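Local coordinates for acetylene hydratase Ahy (Pelobacter acetylenicus, PDB 2E7Z), which catalyses the non-redox hydration of acetylene to acetaldehyde, using a tungsten-bis(molybdopterin guanine dinucleotide) cofactor and a [4Fe-4S] cluster, at residues A413-M418 and T444-L449; D434-Y439 and Q448-V453; C611-G616 and H673-P678. One frame throughout, in Å; residues are numbered along the deposited sequence.

Interaction 1: A413-M418 and T444-L449; sequences ASNALM and TPTAQL. With MGD (2-amino-5,6-dimercapto-7-methyl-3,7,8a,9-tetrahydro-8-oxa-1,3,9,10-tetraaza-anthracen-4-one guanosine dinucleotide), chain E.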
# COMPACT_ATOMS: atom_id res chain seq x y z
N ALA A 413 -5.51 -11.14 6.13
CA ALA A 413 -5.02 -11.08 4.74
C ALA A 413 -3.71 -10.30 4.67
O ALA A 413 -3.52 -9.45 3.81
CB ALA A 413 -6.07 -10.53 3.79
N SER A 414 -2.80 -10.64 5.59
CA SER A 414 -1.53 -9.94 5.71
C SER A 414 -0.44 -10.90 6.16
O SER A 414 -0.50 -11.46 7.26
CB SER A 414 -1.70 -8.78 6.72
OG SER A 414 -0.44 -8.19 7.05
N ASN A 415 0.54 -11.11 5.27
CA ASN A 415 1.69 -11.93 5.62
C ASN A 415 2.68 -11.01 6.32
O ASN A 415 3.74 -10.67 5.82
CB ASN A 415 2.25 -12.56 4.34
CG ASN A 415 3.43 -13.46 4.59
OD1 ASN A 415 3.68 -13.93 5.69
ND2 ASN A 415 4.13 -13.76 3.49
N ALA A 416 2.28 -10.61 7.52
CA ALA A 416 2.93 -9.55 8.29
C ALA A 416 4.41 -9.77 8.56
O ALA A 416 5.20 -8.82 8.53
CB ALA A 416 2.16 -9.30 9.62
N LEU A 417 4.82 -11.02 8.78
CA LEU A 417 6.24 -11.29 8.97
C LEU A 417 7.08 -10.65 7.85
O LEU A 417 8.19 -10.18 8.09
CB LEU A 417 6.48 -12.82 9.02
CG LEU A 417 7.95 -13.21 9.09
CD1 LEU A 417 8.60 -12.79 10.40
CD2 LEU A 417 8.04 -14.73 8.90
N MET A 418 6.55 -10.70 6.63
CA MET A 418 7.30 -10.33 5.43
C MET A 418 6.87 -9.01 4.82
O MET A 418 7.38 -8.65 3.74
CB MET A 418 7.16 -11.45 4.37
CG MET A 418 7.94 -12.74 4.68
SD MET A 418 7.57 -14.14 3.59
CE MET A 418 7.66 -13.44 1.92
N THR A 444 0.92 -19.47 5.27
CA THR A 444 1.98 -18.52 4.98
C THR A 444 3.03 -18.54 6.10
O THR A 444 2.81 -19.12 7.16
CB THR A 444 1.41 -17.10 4.89
OG1 THR A 444 0.98 -16.73 6.20
CG2 THR A 444 0.27 -17.04 3.90
N PRO A 445 4.19 -17.91 5.86
CA PRO A 445 5.17 -17.82 6.92
C PRO A 445 4.60 -17.20 8.21
O PRO A 445 4.95 -17.63 9.29
CB PRO A 445 6.28 -16.99 6.29
CG PRO A 445 6.20 -17.37 4.78
CD PRO A 445 4.71 -17.45 4.55
N THR A 446 3.72 -16.21 8.07
CA THR A 446 3.04 -15.64 9.24
C THR A 446 2.08 -16.65 9.88
O THR A 446 2.06 -16.80 11.09
CB THR A 446 2.29 -14.36 8.83
OG1 THR A 446 3.25 -13.46 8.30
CG2 THR A 446 1.65 -13.75 10.04
N ALA A 447 1.29 -17.35 9.07
CA ALA A 447 0.35 -18.34 9.60
C ALA A 447 1.10 -19.45 10.36
O ALA A 447 0.62 -19.98 11.35
CB ALA A 447 -0.48 -18.93 8.47
N GLN A 448 2.32 -19.72 9.91
CA GLN A 448 3.13 -20.76 10.55
C GLN A 448 3.46 -20.46 11.99
O GLN A 448 3.77 -21.33 12.80
CB GLN A 448 4.41 -20.93 9.77
CG GLN A 448 4.12 -21.72 8.48
CD GLN A 448 5.33 -21.84 7.58
OE1 GLN A 448 6.46 -21.95 8.05
NE2 GLN A 448 5.09 -21.82 6.26
N LEU A 449 3.38 -19.17 12.32
CA LEU A 449 3.66 -18.62 13.66
C LEU A 449 2.40 -18.42 14.49
O LEU A 449 2.47 -17.89 15.61
CB LEU A 449 4.46 -17.31 13.52
CG LEU A 449 5.91 -17.51 13.06
CD1 LEU A 449 6.49 -16.30 12.33
CD2 LEU A 449 6.80 -17.94 14.20
PB MGD E . 1.23 -9.79 1.54
O1B MGD E . 2.23 -9.33 2.57
O2B MGD E . 1.66 -10.69 0.44
O3B MGD E . 0.52 -8.55 0.81
O3A MGD E . 0.73 -6.14 1.47
PA MGD E . -0.35 -7.33 1.39
O1A MGD E . -1.39 -7.07 0.33
O2A MGD E . -0.77 -7.59 2.80
O5' MGD E . 0.04 -10.50 2.37
C5' MGD E . -1.22 -10.68 1.75
C4' MGD E . -1.81 -11.94 2.34
O4' MGD E . -3.20 -11.98 1.97
C3' MGD E . -1.24 -13.22 1.74
O3' MGD E . -0.73 -14.04 2.81
C2' MGD E . -2.40 -13.91 0.99
O2' MGD E . -2.42 -15.35 1.02
C1' MGD E . -3.59 -13.35 1.73
N9 MGD E . -4.84 -13.24 0.97
C8 MGD E . -4.99 -12.88 -0.33
N7 MGD E . -6.29 -12.79 -0.65
C5 MGD E . -6.99 -13.03 0.48
C6 MGD E . -8.39 -13.09 0.87
O6 MGD E . -9.30 -12.86 0.05
N1 MGD E . -8.63 -13.35 2.16
C2 MGD E . -7.72 -13.66 3.07
N2 MGD E . -8.11 -13.91 4.36
N3 MGD E . -6.42 -13.63 2.79
C4 MGD E . -6.03 -13.32 1.53
C10 MGD E . 0.96 -5.36 0.30
C11 MGD E . 1.71 -4.12 0.73
O11 MGD E . 2.99 -4.58 1.17
C12 MGD E . 1.84 -3.16 -0.42
S12 MGD E . 0.42 -2.70 -1.25
C13 MGD E . 3.04 -2.63 -0.75
S13 MGD E . 3.24 -1.64 -2.12
C14 MGD E . 4.28 -2.88 0.04
N15 MGD E . 5.23 -3.72 -0.68
C16 MGD E . 6.33 -4.07 0.06
C17 MGD E . 7.66 -4.29 -0.51
O17 MGD E . 7.86 -4.15 -1.74
N18 MGD E . 8.66 -4.63 0.34
C19 MGD E . 8.48 -4.78 1.67
N19 MGD E . 9.51 -5.13 2.47
N20 MGD E . 7.28 -4.62 2.25
C21 MGD E . 6.22 -4.26 1.51
N22 MGD E . 5.04 -4.07 2.11
C23 MGD E . 3.91 -3.51 1.39
O HOH W 1 -0.39 -14.40 6.34

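Interaction 2: D434-Y439 and Q448-V453; sequences DLVVCY and QLADYV. With MGD (2-amino-5,6-dimercapto-7-methyl-3,7,8a,9-tetrahydro-8-oxa-1,3,9,10-tetraaza-anthracen-4-one guanosine dinucleotide), chain E.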
# COMPACT_ATOMS: atom_id res chain seq x y z
N ASP A 434 1.40 -13.96 23.13
CA ASP A 434 0.61 -14.99 23.82
C ASP A 434 -0.51 -15.53 22.92
O ASP A 434 -0.93 -16.67 23.10
CB ASP A 434 0.01 -14.40 25.10
CG ASP A 434 1.05 -14.11 26.15
OD1 ASP A 434 2.09 -14.80 26.17
OD2 ASP A 434 0.80 -13.20 26.95
N LEU A 435 -0.94 -14.76 21.93
CA LEU A 435 -1.98 -15.18 21.00
C LEU A 435 -1.73 -14.60 19.63
O LEU A 435 -1.61 -13.38 19.51
CB LEU A 435 -3.37 -14.73 21.47
CG LEU A 435 -4.56 -14.99 20.54
CD1 LEU A 435 -4.82 -16.49 20.34
CD2 LEU A 435 -5.82 -14.36 21.09
N VAL A 436 -1.66 -15.45 18.61
CA VAL A 436 -1.56 -15.00 17.22
C VAL A 436 -2.64 -15.70 16.43
O VAL A 436 -2.79 -16.94 16.50
CB VAL A 436 -0.18 -15.30 16.62
CG1 VAL A 436 -0.08 -14.97 15.12
CG2 VAL A 436 0.90 -14.61 17.42
N VAL A 437 -3.44 -14.92 15.71
CA VAL A 437 -4.48 -15.46 14.83
C VAL A 437 -4.19 -14.99 13.42
O VAL A 437 -3.96 -13.79 13.20
CB VAL A 437 -5.87 -14.96 15.27
CG1 VAL A 437 -6.96 -15.41 14.27
CG2 VAL A 437 -6.20 -15.37 16.72
N CYS A 438 -4.16 -15.91 12.46
CA CYS A 438 -3.90 -15.58 11.06
C CYS A 438 -5.08 -15.97 10.21
O CYS A 438 -5.40 -17.16 10.17
CB CYS A 438 -2.59 -16.21 10.59
SG CYS A 438 -2.19 -15.79 8.88
N TYR A 439 -5.73 -15.00 9.57
CA TYR A 439 -6.90 -15.24 8.73
C TYR A 439 -6.43 -15.10 7.29
O TYR A 439 -6.11 -14.00 6.80
CB TYR A 439 -8.01 -14.24 9.11
CG TYR A 439 -9.21 -14.22 8.20
CD1 TYR A 439 -10.13 -15.27 8.17
CD2 TYR A 439 -9.45 -13.11 7.37
CE1 TYR A 439 -11.24 -15.22 7.34
CE2 TYR A 439 -10.54 -13.07 6.55
CZ TYR A 439 -11.44 -14.12 6.53
OH TYR A 439 -12.51 -14.04 5.65
N GLN A 448 2.32 -19.72 9.91
CA GLN A 448 3.13 -20.76 10.55
C GLN A 448 3.46 -20.46 11.99
O GLN A 448 3.77 -21.33 12.80
CB GLN A 448 4.41 -20.93 9.77
CG GLN A 448 4.12 -21.72 8.48
CD GLN A 448 5.33 -21.84 7.58
OE1 GLN A 448 6.46 -21.95 8.05
NE2 GLN A 448 5.09 -21.82 6.26
N LEU A 449 3.38 -19.17 12.32
CA LEU A 449 3.66 -18.62 13.66
C LEU A 449 2.40 -18.42 14.49
O LEU A 449 2.47 -17.89 15.61
CB LEU A 449 4.46 -17.31 13.52
CG LEU A 449 5.91 -17.51 13.06
CD1 LEU A 449 6.49 -16.30 12.33
CD2 LEU A 449 6.80 -17.94 14.20
N ALA A 450 1.26 -18.87 13.98
CA ALA A 450 0.00 -18.61 14.64
C ALA A 450 -0.38 -19.67 15.66
O ALA A 450 0.10 -20.80 15.60
CB ALA A 450 -1.10 -18.41 13.63
N ASP A 451 -1.28 -19.29 16.59
CA ASP A 451 -2.00 -20.27 17.42
C ASP A 451 -3.18 -20.86 16.65
O ASP A 451 -3.56 -22.03 16.84
CB ASP A 451 -2.48 -19.63 18.71
CG ASP A 451 -1.33 -19.20 19.57
OD1 ASP A 451 -0.72 -20.06 20.25
OD2 ASP A 451 -1.01 -18.01 19.57
N TYR A 452 -3.79 -20.04 15.80
CA TYR A 452 -4.97 -20.42 15.01
C TYR A 452 -4.85 -19.85 13.63
O TYR A 452 -4.55 -18.63 13.49
CB TYR A 452 -6.29 -19.89 15.64
CG TYR A 452 -6.50 -20.37 17.06
CD1 TYR A 452 -5.97 -19.66 18.13
CD2 TYR A 452 -7.19 -21.57 17.31
CE1 TYR A 452 -6.11 -20.09 19.43
CE2 TYR A 452 -7.32 -22.06 18.60
CZ TYR A 452 -6.77 -21.31 19.65
OH TYR A 452 -6.89 -21.78 20.94
N VAL A 453 -5.11 -20.70 12.63
CA VAL A 453 -5.16 -20.25 11.25
C VAL A 453 -6.60 -20.41 10.81
O VAL A 453 -7.18 -21.50 10.95
CB VAL A 453 -4.19 -21.03 10.37
CG1 VAL A 453 -4.27 -20.54 8.89
CG2 VAL A 453 -2.76 -20.87 10.89
PB MGD E . 1.23 -9.79 1.54
O1B MGD E . 2.23 -9.33 2.57
O2B MGD E . 1.66 -10.69 0.44
O3B MGD E . 0.52 -8.55 0.81
O3A MGD E . 0.73 -6.14 1.47
PA MGD E . -0.35 -7.33 1.39
O1A MGD E . -1.39 -7.07 0.33
O2A MGD E . -0.77 -7.59 2.80
O5' MGD E . 0.04 -10.50 2.37
C5' MGD E . -1.22 -10.68 1.75
C4' MGD E . -1.81 -11.94 2.34
O4' MGD E . -3.20 -11.98 1.97
C3' MGD E . -1.24 -13.22 1.74
O3' MGD E . -0.73 -14.04 2.81
C2' MGD E . -2.40 -13.91 0.99
O2' MGD E . -2.42 -15.35 1.02
C1' MGD E . -3.59 -13.35 1.73
N9 MGD E . -4.84 -13.24 0.97
C8 MGD E . -4.99 -12.88 -0.33
N7 MGD E . -6.29 -12.79 -0.65
C5 MGD E . -6.99 -13.03 0.48
C6 MGD E . -8.39 -13.09 0.87
O6 MGD E . -9.30 -12.86 0.05
N1 MGD E . -8.63 -13.35 2.16
C2 MGD E . -7.72 -13.66 3.07
N2 MGD E . -8.11 -13.91 4.36
N3 MGD E . -6.42 -13.63 2.79
C4 MGD E . -6.03 -13.32 1.53
C10 MGD E . 0.96 -5.36 0.30
C11 MGD E . 1.71 -4.12 0.73
O11 MGD E . 2.99 -4.58 1.17
C12 MGD E . 1.84 -3.16 -0.42
S12 MGD E . 0.42 -2.70 -1.25
C13 MGD E . 3.04 -2.63 -0.75
S13 MGD E . 3.24 -1.64 -2.12
C14 MGD E . 4.28 -2.88 0.04
N15 MGD E . 5.23 -3.72 -0.68
C16 MGD E . 6.33 -4.07 0.06
C17 MGD E . 7.66 -4.29 -0.51
O17 MGD E . 7.86 -4.15 -1.74
N18 MGD E . 8.66 -4.63 0.34
C19 MGD E . 8.48 -4.78 1.67
N19 MGD E . 9.51 -5.13 2.47
N20 MGD E . 7.28 -4.62 2.25
C21 MGD E . 6.22 -4.26 1.51
N22 MGD E . 5.04 -4.07 2.11
C23 MGD E . 3.91 -3.51 1.39
O HOH W 2 -0.11 -19.36 22.86

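Interaction 3: C611-G616 and H673-P678; sequences CYHQPG and HGRWCP. With MGD (2-amino-5,6-dimercapto-7-methyl-3,7,8a,9-tetrahydro-8-oxa-1,3,9,10-tetraaza-anthracen-4-one guanosine dinucleotide), chain E.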
# COMPACT_ATOMS: atom_id res chain seq x y z
N CYS A 611 1.99 -13.45 -2.72
CA CYS A 611 0.90 -14.36 -3.10
C CYS A 611 1.18 -15.09 -4.40
O CYS A 611 1.82 -14.56 -5.31
CB CYS A 611 -0.41 -13.60 -3.31
SG CYS A 611 -0.90 -12.56 -1.89
N TYR A 612 0.61 -16.29 -4.48
CA TYR A 612 0.57 -17.15 -5.69
C TYR A 612 1.89 -17.87 -5.95
O TYR A 612 2.15 -18.31 -7.09
CB TYR A 612 0.05 -16.44 -6.97
CG TYR A 612 -1.03 -15.44 -6.68
CD1 TYR A 612 -2.03 -15.72 -5.74
CD2 TYR A 612 -1.03 -14.20 -7.31
CE1 TYR A 612 -3.00 -14.76 -5.43
CE2 TYR A 612 -1.97 -13.24 -7.01
CZ TYR A 612 -2.95 -13.51 -6.05
OH TYR A 612 -3.87 -12.54 -5.73
N HIS A 613 2.71 -18.02 -4.91
CA HIS A 613 3.91 -18.87 -5.04
C HIS A 613 3.64 -20.38 -4.86
O HIS A 613 4.55 -21.19 -4.99
CB HIS A 613 5.01 -18.39 -4.08
CG HIS A 613 5.47 -16.99 -4.32
ND1 HIS A 613 5.84 -16.53 -5.57
CD2 HIS A 613 5.66 -15.95 -3.46
CE1 HIS A 613 6.20 -15.27 -5.47
NE2 HIS A 613 6.12 -14.90 -4.21
N GLN A 614 2.40 -20.75 -4.50
CA GLN A 614 2.04 -22.17 -4.39
C GLN A 614 2.33 -22.88 -5.73
O GLN A 614 2.22 -22.24 -6.78
CB GLN A 614 0.56 -22.30 -4.03
CG GLN A 614 0.28 -22.10 -2.54
CD GLN A 614 0.34 -20.62 -2.12
OE1 GLN A 614 0.11 -19.70 -2.93
NE2 GLN A 614 0.65 -20.39 -0.84
N PRO A 615 2.73 -24.18 -5.70
CA PRO A 615 2.98 -24.90 -6.95
C PRO A 615 1.83 -24.74 -7.93
O PRO A 615 0.67 -24.97 -7.57
CB PRO A 615 3.12 -26.36 -6.49
CG PRO A 615 3.72 -26.27 -5.13
CD PRO A 615 3.04 -25.02 -4.52
N GLY A 616 2.14 -24.32 -9.15
CA GLY A 616 1.13 -24.17 -10.18
C GLY A 616 1.63 -23.33 -11.32
O GLY A 616 2.81 -22.92 -11.36
N HIS A 673 10.49 -8.51 -3.74
CA HIS A 673 9.74 -8.58 -2.50
C HIS A 673 8.77 -9.74 -2.53
O HIS A 673 8.09 -9.96 -3.54
CB HIS A 673 8.92 -7.32 -2.30
CG HIS A 673 7.90 -7.44 -1.20
ND1 HIS A 673 8.25 -7.61 0.11
CD2 HIS A 673 6.55 -7.41 -1.24
CE1 HIS A 673 7.16 -7.67 0.85
NE2 HIS A 673 6.11 -7.56 0.06
N GLY A 674 8.64 -10.43 -1.40
CA GLY A 674 7.53 -11.34 -1.21
C GLY A 674 7.85 -12.78 -1.52
O GLY A 674 6.98 -13.61 -1.51
N ARG A 675 9.12 -13.07 -1.82
CA ARG A 675 9.48 -14.42 -2.24
C ARG A 675 9.59 -15.40 -1.08
O ARG A 675 10.29 -15.15 -0.11
CB ARG A 675 10.79 -14.37 -3.04
CG ARG A 675 10.59 -13.88 -4.43
CD ARG A 675 10.05 -15.07 -5.24
NE ARG A 675 9.70 -14.70 -6.57
CZ ARG A 675 9.36 -15.56 -7.52
NH1 ARG A 675 9.36 -16.88 -7.29
NH2 ARG A 675 9.05 -15.09 -8.70
N TRP A 676 8.87 -16.51 -1.20
CA TRP A 676 9.04 -17.63 -0.30
C TRP A 676 8.64 -18.89 -1.07
O TRP A 676 8.26 -18.79 -2.22
CB TRP A 676 8.26 -17.46 1.01
CG TRP A 676 6.75 -17.39 0.86
CD1 TRP A 676 6.02 -16.37 0.29
CD2 TRP A 676 5.80 -18.35 1.32
NE1 TRP A 676 4.67 -16.64 0.38
CE2 TRP A 676 4.51 -17.87 0.98
CE3 TRP A 676 5.92 -19.61 1.96
CZ2 TRP A 676 3.34 -18.57 1.29
CZ3 TRP A 676 4.75 -20.31 2.28
CH2 TRP A 676 3.48 -19.80 1.92
N CYS A 677 8.70 -20.04 -0.41
CA CYS A 677 8.66 -21.34 -1.09
C CYS A 677 7.62 -22.25 -0.43
O CYS A 677 7.97 -23.07 0.41
CB CYS A 677 10.05 -21.98 -0.99
SG CYS A 677 11.46 -20.85 -1.38
N PRO A 678 6.34 -22.10 -0.81
CA PRO A 678 5.23 -22.84 -0.20
C PRO A 678 5.32 -24.35 -0.32
O PRO A 678 4.63 -25.06 0.41
CB PRO A 678 3.99 -22.31 -0.93
CG PRO A 678 4.40 -20.96 -1.42
CD PRO A 678 5.84 -21.12 -1.80
PB MGD E . 1.23 -9.79 1.54
O1B MGD E . 2.23 -9.33 2.57
O2B MGD E . 1.66 -10.69 0.44
O3B MGD E . 0.52 -8.55 0.81
O3A MGD E . 0.73 -6.14 1.47
PA MGD E . -0.35 -7.33 1.39
O1A MGD E . -1.39 -7.07 0.33
O2A MGD E . -0.77 -7.59 2.80
O5' MGD E . 0.04 -10.50 2.37
C5' MGD E . -1.22 -10.68 1.75
C4' MGD E . -1.81 -11.94 2.34
O4' MGD E . -3.20 -11.98 1.97
C3' MGD E . -1.24 -13.22 1.74
O3' MGD E . -0.73 -14.04 2.81
C2' MGD E . -2.40 -13.91 0.99
O2' MGD E . -2.42 -15.35 1.02
C1' MGD E . -3.59 -13.35 1.73
N9 MGD E . -4.84 -13.24 0.97
C8 MGD E . -4.99 -12.88 -0.33
N7 MGD E . -6.29 -12.79 -0.65
C5 MGD E . -6.99 -13.03 0.48
C6 MGD E . -8.39 -13.09 0.87
O6 MGD E . -9.30 -12.86 0.05
N1 MGD E . -8.63 -13.35 2.16
C2 MGD E . -7.72 -13.66 3.07
N2 MGD E . -8.11 -13.91 4.36
N3 MGD E . -6.42 -13.63 2.79
C4 MGD E . -6.03 -13.32 1.53
C10 MGD E . 0.96 -5.36 0.30
C11 MGD E . 1.71 -4.12 0.73
O11 MGD E . 2.99 -4.58 1.17
C12 MGD E . 1.84 -3.16 -0.42
S12 MGD E . 0.42 -2.70 -1.25
C13 MGD E . 3.04 -2.63 -0.75
S13 MGD E . 3.24 -1.64 -2.12
C14 MGD E . 4.28 -2.88 0.04
N15 MGD E . 5.23 -3.72 -0.68
C16 MGD E . 6.33 -4.07 0.06
C17 MGD E . 7.66 -4.29 -0.51
O17 MGD E . 7.86 -4.15 -1.74
N18 MGD E . 8.66 -4.63 0.34
C19 MGD E . 8.48 -4.78 1.67
N19 MGD E . 9.51 -5.13 2.47
N20 MGD E . 7.28 -4.62 2.25
C21 MGD E . 6.22 -4.26 1.51
N22 MGD E . 5.04 -4.07 2.11
C23 MGD E . 3.91 -3.51 1.39
O HOH W 3 6.90 -12.23 -4.69

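Interaction 1: A413-M418 and T444-L449
Two torsions set up the meeting of Asn415 and Thr446. Asn415 holds CG trans to its backbone N (chi1 -179°), which carries the amide across to the other loop, while in Thr446 OG1 lies trans to the carbonyl carbon (chi1 -59°) and faces Asn415. The hydroxyl gives its proton to Asn415 OD1, 2.7 Å from Thr446 OG1, in the carbonyl plane and on a lone pair. Thr446 N adds a longer bond of 3.3 Å to Asn415 OD1, tilted from that plane. In return Thr446 OG1 accepts from Leu417 N at 2.9 Å, just past the inverse gamma turn centred on Asn415.

Beside this polar knot, Leu417 CD2 lies 3.9 Å from Pro445 CB, and Met418 SD rests on Pro445 CG at 3.7 Å. Thr444 OG1 accepts from Ala447 N, an ST motif that opens the turn at 445-448. Asn415 ND2 is bonded to Ser610 OG, which also hydrogen-bonds MGD.

With OD1 gripped by two donors and ND2 held by Ser610, the buried amide should have little freedom to flip; Asn415 N donates to MGD O5', 3.0 Å away, the ester oxygen joining ribose to pyrophosphate.

Interaction 2: D434-Y439 and Q448-V453
Parallel pairing of strands 435-440 and 452-455, inside the mixed sheet of the molybdopterin oxidoreductase region, brings Val437 opposite Tyr452 and Cys438 opposite Val453. Cys438 N donates to Tyr452 O at 2.9 Å, almost straight (170°), and Val437 CA and Val453 CA add CA-H...O contacts to Tyr452 O and Cys438 O.

Just before these pairs the second strand is only beginning, and Asp451 does the joining. Val436 O takes Asp451 N at 2.8 Å, with a weak second bond from Tyr452 N. With CG trans to the carbonyl carbon (chi1 -65°), the carboxylate swings back along the first strand, where Asp451 OD2 accepts from Val436 N at 2.8 Å through its anti lone pair. Asp451 thus holds both backbone polar atoms of Val436. The same OD2 forms a salt bridge to Arg70, which probably favours the charged carboxylate, and water 2 links OD1 to Asp434 O.

In the sheet, 435-440 runs between 452-455 and 408-412, all three parallel, and helix 80-98 covers the face bearing Val437 and Tyr452. On that side Leu435 CD1 meets the ring edge of Tyr452 at CE1, 3.9 Å away, while Tyr452 OH is hydrogen-bonded to Glu86. Ala450 CB packs against Val436 CG1 and lies 4.0 Å from Cys438 CB. Where 434-439 ends, Tyr439 O accepts from the guanine amine MGD N2 at 3.2 Å, and the tyrosine ring lays one face over that nitrogen.

Interaction 3: C611-G616 and H673-P678
His613 reaches from its loop into the bend of 673-678, and almost every atom of its side chain meets something there. His613 CB sits against the proline ring, 3.7 Å from Pro678 CD, beside the contact of His613 O with Pro678 CD. Because CG stands trans to the carbonyl carbon (chi1 -60°), the imidazole turns away from Pro678 towards Trp676, Arg675 and Gly674. His613 CG lies 3.9 Å from Trp676 O. The CD2 edge of the His613 ring is turned to the face of the five-membered ring of Trp676, an offset edge-to-face pair with planes at 88° and His613 CD2 3.8 Å from Trp676 CD1. His613 CE1 lies over one face of the Arg675 guanidinium, 3.7 Å from Arg675 NE, and the two planes are only 29° apart; ND1 is close to NH1 of the same group. At the tip, His613 NE2 makes a weak, bent bond of 3.1 Å to Gly674 O. A shorter one, 2.8 Å, joins His613 NE2 to water 3, which lies in the ring plane and donates to His673 O.

The groups round the imidazole are themselves held: Arg675 by a salt bridge to Glu604, and Trp676 by its NE1 bonded to Ser610 O. Gln614, bent at chi2, lays its amide across Pro678, with Gln614 NE2 3.8 Å from Pro678 CG. At the far end of the bend the pterin of MGD lies over one face of the His673 ring, and His673 ND1 is hydrogen-bonded to Asp696 OD1.

Both segments are loops of the dinucleotide-binding domain, of the double-psi beta-barrel clan. The first follows strand 596-600 and leads into helix 617-621, whose Arg619 touches Pro678; the second follows the adjacent parallel strand 668-671 and runs on towards helix 691-694.

All three contacts are largely buried and touch the same MGD, but they differ in what they join. Interaction 2 is strand pairing with an aspartate at its start; it has partly exposed Asp434 and Asp451 at one end, as interaction 3 has Pro678. Interaction 1 ties together two loops that follow neighbouring strands of the same sheet, mostly through side-chain to backbone bonds; it shares Gln448 and Leu449 with interaction 2, and Ala413 N probably bonds Tyr439 O. Interaction 3 belongs to the dinucleotide-binding domain and relies on aromatic, guanidinium and proline surfaces. It meets interaction 1 where Trp676 packs on Thr444 and Pro445, joining the two regions beside the cofactor.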